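Local coordinates for fimbrial structural subunit (Actinomyces naeslundii, PDB 3QDH), which forms the shaft of type 2 fimbriae and mediates adhesion of the bacterium to streptococci and host cells during oral biofilm development, at residues A[60-65]-A[85-90]; A[67-72]-A[92-97]. All coordinates share one frame; numbering follows the deposited sequence.

Interaction 1: residues A[60-65]-A[85-90]; sequences TEVSLE and VTFTAE. With ZN (zinc ion), chain B.
Val62 meets Val85 and Phe87 through one methyl, CG1, and this small apolar junction joins strand 57-64 to strand 82-87, which belong to different sheets. The two valines reach toward each other tip to tip, Val62 CG1 lying 3.7 Å from Val85 CG1, while Val62 CG2 also rests against Val85 CG1. In both residues CG1 stands anti to the backbone N (chi1 -178° in Val62, 177° in Val85), which sends that branch across to the partner. The same Val62 CG1 comes obliquely to the Phe87 ring, 3.7 Å from CZ. A beta-branched residue suits each strand, since it favours the extended backbone and offers two methyls close to the chain, whereas the longer phenylalanine spans a wider gap.

Between the two segments the packing is confined to these three side chains, and no hydrogen bond crosses. Away from the junction the character changes: Glu61 is exposed to solvent, and its backbone O accepts a bond from Ser63 OG at 2.9 Å, the donor lying well above the carbonyl plane. Farther along, exposed Glu90 turns to the metal, OE1 binding the zinc ion at 2.0 Å.

Tyr74 and Val76 of strand 74-79 also touch Val62, while Phe87 packs against Val103 of strand 102-111 and against Leu92 and Ile95 of helix 89-96.

Interaction 2: residues A[67-72]-A[92-97]; sequences TTLDPT and LKRIKA. With ZN (zinc ion), chain B.
Arg94 gives the largest surface to this contact, reaching from helix 89-96 over the loop 67-72 to end beside a zinc site in the Sgo0707 N2-like domain, probably the immunoglobulin-like CnaA (DEv-IgG) module. Its chain, extended from CG to NE, runs past Leu69, and the guanidinium meets Asp70 with NH2 and, obliquely, Thr67 CG2 with NH1. Leu69 CD2 lies 3.6 Å from Arg94 CD, against the aliphatic part of the arginine, and Leu69 also packs on strand 57-64.

Asp70 is the polar partner within loop 67-72. Asp70 OD2 binds the zinc ion at 2.0 Å and accepts a hydrogen bond from Arg94 NH2 at 3.3 Å, part of a salt bridge. The N-H points almost straight at the oxygen (163°), which lies in the guanidinium plane but is approached on its anti side, out of the carboxylate plane; the two planes are 63° apart. A carboxylate suits this place because one oxygen can serve both cations, while Asp70 OD1 accepts a hydrogen bond from Thr72 OG1 at 2.6 Å, from above the carboxylate plane, and a weak one from Thr72 N. Arg94 NE forms a salt bridge with Asp73, a second carboxylate outside the segments, so the arginine bonds to two of the three zinc ligands and probably steadies them. Glu90 completes the protein ligands.

One guanidinium face carries Thr68 O, offset toward the rim. At the edge, in the plane, Arg94 NH1 donates to a water 3.1 Å away, which also bonds to Thr67 OG1 at 2.9 Å.

How the interactions relate
The centres of interactions 1 and 2 lie about 7 Å apart in one domain, the Sgo0707 N2-like one, of the C-terminal part of the subunit, and their segments alternate along the chain: 60-65, 67-72, 85-90, 92-97. Strand 57-64 leads into the loop of interaction 2, and strand 82-87 into helix 89-96, which serves both. Interaction 1 is a buried apolar contact; interaction 2 is at the surface. Phe87 CG packs 3.7 Å from Ile95 CD1, and Thr88 OG1, at the helix N-cap position, probably bonds to Thr72 O at 2.7 Å. Zinc ties them further, drawing Glu90 from one and Asp70 from the other, so the metal cross-links the loop to the start of the helix.

Interaction 1: residues A[60-65]-A[85-90]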
ATOM      1  N   THR A  60      -3.468  -9.664   6.681  1.00 19.01           N
ATOM      2  CA  THR A  60      -3.525 -10.998   6.068  1.00 19.78           C
ATOM      3  C   THR A  60      -2.160 -11.681   6.157  1.00 19.10           C
ATOM      4  O   THR A  60      -1.192 -11.084   6.636  1.00 18.74           O
ATOM      5  CB  THR A  60      -3.912 -10.930   4.569  1.00 20.04           C
ATOM      6  OG1 THR A  60      -2.901 -10.210   3.847  1.00 22.67           O
ATOM      7  CG2 THR A  60      -5.262 -10.255   4.373  1.00 20.89           C
ATOM      8  N   GLU A  61      -2.085 -12.923   5.674  1.00 18.53           N
ATOM      9  CA  GLU A  61      -0.822 -13.679   5.587  1.00 18.92           C
ATOM     10  C   GLU A  61      -0.056 -13.755   6.915  1.00 17.95           C
ATOM     11  O   GLU A  61       1.164 -13.566   6.954  1.00 18.58           O
ATOM     12  CB  GLU A  61       0.102 -13.116   4.493  1.00 19.67           C
ATOM     13  CG  GLU A  61      -0.494 -13.037   3.096  1.00 23.70           C
ATOM     14  CD  GLU A  61       0.561 -12.763   2.021  1.00 27.78           C
ATOM     15  OE1 GLU A  61       1.761 -13.018   2.258  1.00 30.90           O
ATOM     16  OE2 GLU A  61       0.190 -12.293   0.930  1.00 31.54           O
ATOM     17  N   VAL A  62      -0.768 -14.029   8.000  1.00 16.72           N
ATOM     18  CA  VAL A  62      -0.132 -14.168   9.307  1.00 15.91           C
ATOM     19  C   VAL A  62       0.726 -15.418   9.245  1.00 15.77           C
ATOM     20  O   VAL A  62       0.259 -16.461   8.780  1.00 14.59           O
ATOM     21  CB  VAL A  62      -1.168 -14.291  10.433  1.00 15.79           C
ATOM     22  CG1 VAL A  62      -0.469 -14.383  11.800  1.00 15.73           C
ATOM     23  CG2 VAL A  62      -2.121 -13.094  10.408  1.00 16.70           C
ATOM     24  N   SER A  63       1.982 -15.303   9.678  1.00 15.31           N
ATOM     25  CA  SER A  63       2.939 -16.390   9.514  1.00 15.99           C
ATOM     26  C   SER A  63       3.920 -16.526  10.666  1.00 15.02           C
ATOM     27  O   SER A  63       4.259 -15.555  11.335  1.00 14.95           O
ATOM     28  CB  SER A  63       3.730 -16.209   8.210  1.00 16.25           C
ATOM     29  OG  SER A  63       2.844 -15.969   7.126  1.00 21.20           O
ATOM     30  N   LEU A  64       4.368 -17.757  10.884  1.00 14.88           N
ATOM     31  CA  LEU A  64       5.504 -18.020  11.740  1.00 14.70           C
ATOM     32  C   LEU A  64       6.494 -18.798  10.889  1.00 15.41           C
ATOM     33  O   LEU A  64       6.204 -19.916  10.452  1.00 14.84           O
ATOM     34  CB  LEU A  64       5.100 -18.835  12.973  1.00 14.75           C
ATOM     35  CG  LEU A  64       6.260 -19.307  13.868  1.00 13.68           C
ATOM     36  CD1 LEU A  64       7.110 -18.147  14.413  1.00 14.62           C
ATOM     37  CD2 LEU A  64       5.736 -20.192  15.009  1.00 15.20           C
ATOM     38  N   GLU A  65       7.652 -18.192  10.649  1.00 15.88           N
ATOM     39  CA  GLU A  65       8.655 -18.745   9.737  1.00 17.06           C
ATOM     40  C   GLU A  65       9.043 -20.177  10.101  1.00 17.46           C
ATOM     41  O   GLU A  65       9.380 -20.463  11.254  1.00 17.31           O
ATOM     42  CB  GLU A  65       9.882 -17.842   9.743  1.00 17.17           C
ATOM     43  CG  GLU A  65      10.980 -18.236   8.782  1.00 19.16           C
ATOM     44  CD  GLU A  65      12.280 -17.529   9.086  1.00 21.03           C
ATOM     45  OE1 GLU A  65      12.410 -16.917  10.181  1.00 19.26           O
ATOM     46  OE2 GLU A  65      13.182 -17.594   8.221  1.00 22.47           O
ATOM     47  N   VAL A  85      -3.044  -8.301  15.362  1.00 13.78           N
ATOM     48  CA  VAL A  85      -2.911  -9.738  15.142  1.00 13.20           C
ATOM     49  C   VAL A  85      -2.476 -10.273  16.495  1.00 13.09           C
ATOM     50  O   VAL A  85      -1.351 -10.035  16.946  1.00 12.75           O
ATOM     51  CB  VAL A  85      -1.837 -10.071  14.081  1.00 13.38           C
ATOM     52  CG1 VAL A  85      -1.683 -11.619  13.936  1.00 12.64           C
ATOM     53  CG2 VAL A  85      -2.175  -9.403  12.757  1.00 12.68           C
ATOM     54  N   THR A  86      -3.389 -10.965  17.158  1.00 12.53           N
ATOM     55  CA  THR A  86      -3.183 -11.348  18.538  1.00 12.19           C
ATOM     56  C   THR A  86      -3.121 -12.859  18.578  1.00 12.01           C
ATOM     57  O   THR A  86      -4.054 -13.537  18.139  1.00 12.49           O
ATOM     58  CB  THR A  86      -4.341 -10.818  19.432  1.00 12.78           C
ATOM     59  OG1 THR A  86      -4.455  -9.398  19.271  1.00 14.76           O
ATOM     60  CG2 THR A  86      -4.083 -11.132  20.889  1.00 12.25           C
ATOM     61  N   PHE A  87      -2.010 -13.384  19.065  1.00 11.85           N
ATOM     62  CA  PHE A  87      -1.816 -14.829  19.049  1.00 12.12           C
ATOM     63  C   PHE A  87      -2.565 -15.487  20.203  1.00 11.90           C
ATOM     64  O   PHE A  87      -2.601 -14.954  21.300  1.00 11.68           O
ATOM     65  CB  PHE A  87      -0.332 -15.163  19.011  1.00 12.16           C
ATOM     66  CG  PHE A  87       0.277 -14.941  17.649  1.00 12.72           C
ATOM     67  CD1 PHE A  87       0.307 -15.977  16.714  1.00 14.54           C
ATOM     68  CD2 PHE A  87       0.770 -13.686  17.289  1.00 13.96           C
ATOM     69  CE1 PHE A  87       0.831 -15.773  15.432  1.00 14.78           C
ATOM     70  CE2 PHE A  87       1.299 -13.466  16.008  1.00 14.16           C
ATOM     71  CZ  PHE A  87       1.330 -14.524  15.076  1.00 14.15           C
ATOM     72  N   THR A  88      -3.174 -16.639  19.936  1.00 11.75           N
ATOM     73  CA  THR A  88      -3.974 -17.336  20.934  1.00 12.16           C
ATOM     74  C   THR A  88      -3.041 -18.192  21.790  1.00 12.40           C
ATOM     75  O   THR A  88      -1.839 -18.250  21.535  1.00 12.37           O
ATOM     76  CB  THR A  88      -4.996 -18.268  20.252  1.00 12.01           C
ATOM     77  OG1 THR A  88      -4.273 -19.196  19.441  1.00 12.13           O
ATOM     78  CG2 THR A  88      -5.996 -17.469  19.385  1.00 13.34           C
ATOM     79  N   ALA A  89      -3.584 -18.902  22.777  1.00 12.02           N
ATOM     80  CA  ALA A  89      -2.746 -19.767  23.616  1.00 12.35           C
ATOM     81  C   ALA A  89      -1.876 -20.749  22.801  1.00 12.32           C
ATOM     82  O   ALA A  89      -0.672 -20.882  23.058  1.00 11.11           O
ATOM     83  CB  ALA A  89      -3.602 -20.515  24.643  1.00 13.35           C
ATOM     84  N   GLU A  90      -2.484 -21.411  21.815  1.00 11.95           N
ATOM     85  CA  GLU A  90      -1.771 -22.346  20.920  1.00 12.84           C
ATOM     86  C   GLU A  90      -0.672 -21.631  20.147  1.00 11.93           C
ATOM     87  O   GLU A  90       0.434 -22.154  19.968  1.00 10.94           O
ATOM     88  CB  GLU A  90      -2.716 -22.883  19.849  1.00 13.60           C
ATOM     89  CG  GLU A  90      -3.540 -24.059  20.171  1.00 17.87           C
ATOM     90  CD  GLU A  90      -4.670 -24.215  19.145  1.00 20.05           C
ATOM     91  OE1 GLU A  90      -4.427 -24.176  17.902  1.00 17.90           O
ATOM     92  OE2 GLU A  90      -5.815 -24.365  19.597  1.00 25.84           O
TER
HETATM   93 ZN    ZN B   1      -2.980 -24.058  16.572  1.00 15.36          ZN

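Interaction 2: residues A[67-72]-A[92-97]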
ATOM      1  N   THR A  67       7.067 -22.774   9.880  1.00 19.31           N
ATOM      2  CA  THR A  67       5.884 -23.407  10.458  1.00 19.94           C
ATOM      3  C   THR A  67       4.697 -23.125   9.548  1.00 19.13           C
ATOM      4  O   THR A  67       4.705 -22.140   8.807  1.00 19.18           O
ATOM      5  CB  THR A  67       5.611 -22.828  11.884  1.00 19.72           C
ATOM      6  OG1 THR A  67       6.409 -23.533  12.834  1.00 21.10           O
ATOM      7  CG2 THR A  67       4.150 -22.932  12.297  1.00 21.55           C
ATOM      8  N   THR A  68       3.689 -23.995   9.581  1.00 18.81           N
ATOM      9  CA  THR A  68       2.396 -23.667   9.009  1.00 18.46           C
ATOM     10  C   THR A  68       1.389 -23.526  10.155  1.00 18.06           C
ATOM     11  O   THR A  68       1.101 -24.495  10.867  1.00 16.96           O
ATOM     12  CB  THR A  68       1.918 -24.700   7.951  1.00 19.55           C
ATOM     13  OG1 THR A  68       2.898 -24.794   6.914  1.00 20.11           O
ATOM     14  CG2 THR A  68       0.606 -24.253   7.329  1.00 19.38           C
ATOM     15  N   LEU A  69       0.904 -22.295  10.347  1.00 16.90           N
ATOM     16  CA  LEU A  69      -0.101 -21.990  11.369  1.00 16.33           C
ATOM     17  C   LEU A  69      -1.469 -22.528  10.973  1.00 16.32           C
ATOM     18  O   LEU A  69      -1.738 -22.749   9.792  1.00 16.40           O
ATOM     19  CB  LEU A  69      -0.208 -20.473  11.563  1.00 16.03           C
ATOM     20  CG  LEU A  69       1.021 -19.697  12.034  1.00 15.13           C
ATOM     21  CD1 LEU A  69       0.725 -18.197  11.948  1.00 14.38           C
ATOM     22  CD2 LEU A  69       1.433 -20.089  13.462  1.00 13.29           C
ATOM     23  N   ASP A  70      -2.336 -22.730  11.961  1.00 15.99           N
ATOM     24  CA  ASP A  70      -3.723 -23.049  11.702  1.00 16.14           C
ATOM     25  C   ASP A  70      -4.559 -21.807  12.071  1.00 16.87           C
ATOM     26  O   ASP A  70      -4.070 -20.925  12.797  1.00 16.15           O
ATOM     27  CB  ASP A  70      -4.149 -24.292  12.512  1.00 16.40           C
ATOM     28  CG  ASP A  70      -4.104 -24.059  14.011  1.00 15.41           C
ATOM     29  OD1 ASP A  70      -4.869 -23.210  14.511  1.00 16.30           O
ATOM     30  OD2 ASP A  70      -3.306 -24.730  14.689  1.00 16.19           O
ATOM     31  N   PRO A  71      -5.812 -21.737  11.582  1.00 17.27           N
ATOM     32  CA  PRO A  71      -6.657 -20.550  11.765  1.00 17.55           C
ATOM     33  C   PRO A  71      -6.966 -20.198  13.226  1.00 17.72           C
ATOM     34  O   PRO A  71      -7.356 -19.049  13.508  1.00 18.40           O
ATOM     35  CB  PRO A  71      -7.947 -20.921  11.020  1.00 17.86           C
ATOM     36  CG  PRO A  71      -7.535 -21.949  10.039  1.00 17.95           C
ATOM     37  CD  PRO A  71      -6.481 -22.743  10.733  1.00 17.52           C
ATOM     38  N   THR A  72      -6.785 -21.151  14.144  1.00 16.99           N
ATOM     39  CA  THR A  72      -7.023 -20.893  15.576  1.00 16.42           C
ATOM     40  C   THR A  72      -5.776 -20.423  16.344  1.00 15.58           C
ATOM     41  O   THR A  72      -5.806 -20.335  17.581  1.00 15.53           O
ATOM     42  CB  THR A  72      -7.687 -22.103  16.308  1.00 16.59           C
ATOM     43  OG1 THR A  72      -6.815 -23.237  16.284  1.00 17.20           O
ATOM     44  CG2 THR A  72      -8.992 -22.474  15.637  1.00 18.03           C
ATOM     45  N   LEU A  92       0.881 -18.866  21.025  1.00  9.91           N
ATOM     46  CA  LEU A  92       1.964 -18.440  21.916  1.00 10.41           C
ATOM     47  C   LEU A  92       2.911 -19.577  22.222  1.00 10.33           C
ATOM     48  O   LEU A  92       4.112 -19.364  22.328  1.00 10.00           O
ATOM     49  CB  LEU A  92       1.415 -17.858  23.235  1.00 10.65           C
ATOM     50  CG  LEU A  92       0.554 -16.599  23.108  1.00 11.51           C
ATOM     51  CD1 LEU A  92       0.023 -16.205  24.504  1.00 11.86           C
ATOM     52  CD2 LEU A  92       1.352 -15.453  22.491  1.00 11.76           C
ATOM     53  N   LYS A  93       2.368 -20.790  22.349  1.00 10.83           N
ATOM     54  CA  LYS A  93       3.196 -21.981  22.533  1.00 11.87           C
ATOM     55  C   LYS A  93       4.095 -22.212  21.301  1.00 11.83           C
ATOM     56  O   LYS A  93       5.274 -22.527  21.441  1.00 11.74           O
ATOM     57  CB  LYS A  93       2.289 -23.194  22.785  1.00 12.47           C
ATOM     58  CG  LYS A  93       3.022 -24.514  22.930  1.00 17.20           C
ATOM     59  CD  LYS A  93       2.093 -25.636  23.394  1.00 21.46           C
ATOM     60  CE  LYS A  93       2.141 -25.809  24.900  1.00 25.02           C
ATOM     61  NZ  LYS A  93       3.420 -26.481  25.333  1.00 28.06           N
ATOM     62  N   ARG A  94       3.536 -22.054  20.104  1.00 11.56           N
ATOM     63  CA  ARG A  94       4.343 -22.145  18.862  1.00 11.94           C
ATOM     64  C   ARG A  94       5.506 -21.152  18.803  1.00 11.62           C
ATOM     65  O   ARG A  94       6.650 -21.502  18.424  1.00 10.98           O
ATOM     66  CB  ARG A  94       3.465 -21.911  17.641  1.00 12.09           C
ATOM     67  CG  ARG A  94       2.518 -23.052  17.250  1.00 13.09           C
ATOM     68  CD  ARG A  94       1.945 -22.708  15.882  1.00 12.78           C
ATOM     69  NE  ARG A  94       0.815 -23.540  15.449  1.00 16.69           N
ATOM     70  CZ  ARG A  94       0.941 -24.697  14.802  1.00 17.05           C
ATOM     71  NH1 ARG A  94       2.147 -25.176  14.546  1.00 17.57           N
ATOM     72  NH2 ARG A  94      -0.133 -25.382  14.425  1.00 14.43           N
ATOM     73  N   ILE A  95       5.216 -19.899  19.154  1.00 10.71           N
ATOM     74  CA  ILE A  95       6.223 -18.851  19.106  1.00 11.21           C
ATOM     75  C   ILE A  95       7.347 -19.123  20.103  1.00 11.41           C
ATOM     76  O   ILE A  95       8.521 -18.985  19.758  1.00 12.81           O
ATOM     77  CB  ILE A  95       5.630 -17.426  19.281  1.00 10.35           C
ATOM     78  CG1 ILE A  95       4.646 -17.133  18.144  1.00 12.42           C
ATOM     79  CG2 ILE A  95       6.754 -16.374  19.288  1.00 10.49           C
ATOM     80  CD1 ILE A  95       3.793 -15.832  18.330  1.00 11.00           C
ATOM     81  N   LYS A  96       7.003 -19.549  21.315  1.00 11.30           N
ATOM     82  CA  LYS A  96       8.033 -19.967  22.282  1.00 12.15           C
ATOM     83  C   LYS A  96       8.931 -21.108  21.754  1.00 12.32           C
ATOM     84  O   LYS A  96      10.146 -21.125  21.996  1.00 12.51           O
ATOM     85  CB  LYS A  96       7.389 -20.365  23.623  1.00 11.94           C
ATOM     86  CG  LYS A  96       8.399 -20.833  24.685  1.00 13.99           C
ATOM     87  CD  LYS A  96       7.677 -21.232  25.980  1.00 14.26           C
ATOM     88  CE  LYS A  96       8.524 -22.199  26.809  1.00 17.35           C
ATOM     89  NZ  LYS A  96       9.679 -21.535  27.436  1.00 15.32           N
ATOM     90  N   ALA A  97       8.323 -22.041  21.031  1.00 13.48           N
ATOM     91  CA  ALA A  97       9.037 -23.199  20.481  1.00 14.10           C
ATOM     92  C   ALA A  97       9.822 -22.866  19.206  1.00 14.78           C
ATOM     93  O   ALA A  97      10.503 -23.730  18.664  1.00 14.40           O
ATOM     94  CB  ALA A  97       8.060 -24.336  20.216  1.00 14.69           C
TER
HETATM   95 ZN    ZN B   1      -2.980 -24.058  16.572  1.00 15.36          ZN
HETATM   96  O   HOH W   1       5.046 -24.317  15.227  1.00 33.62           O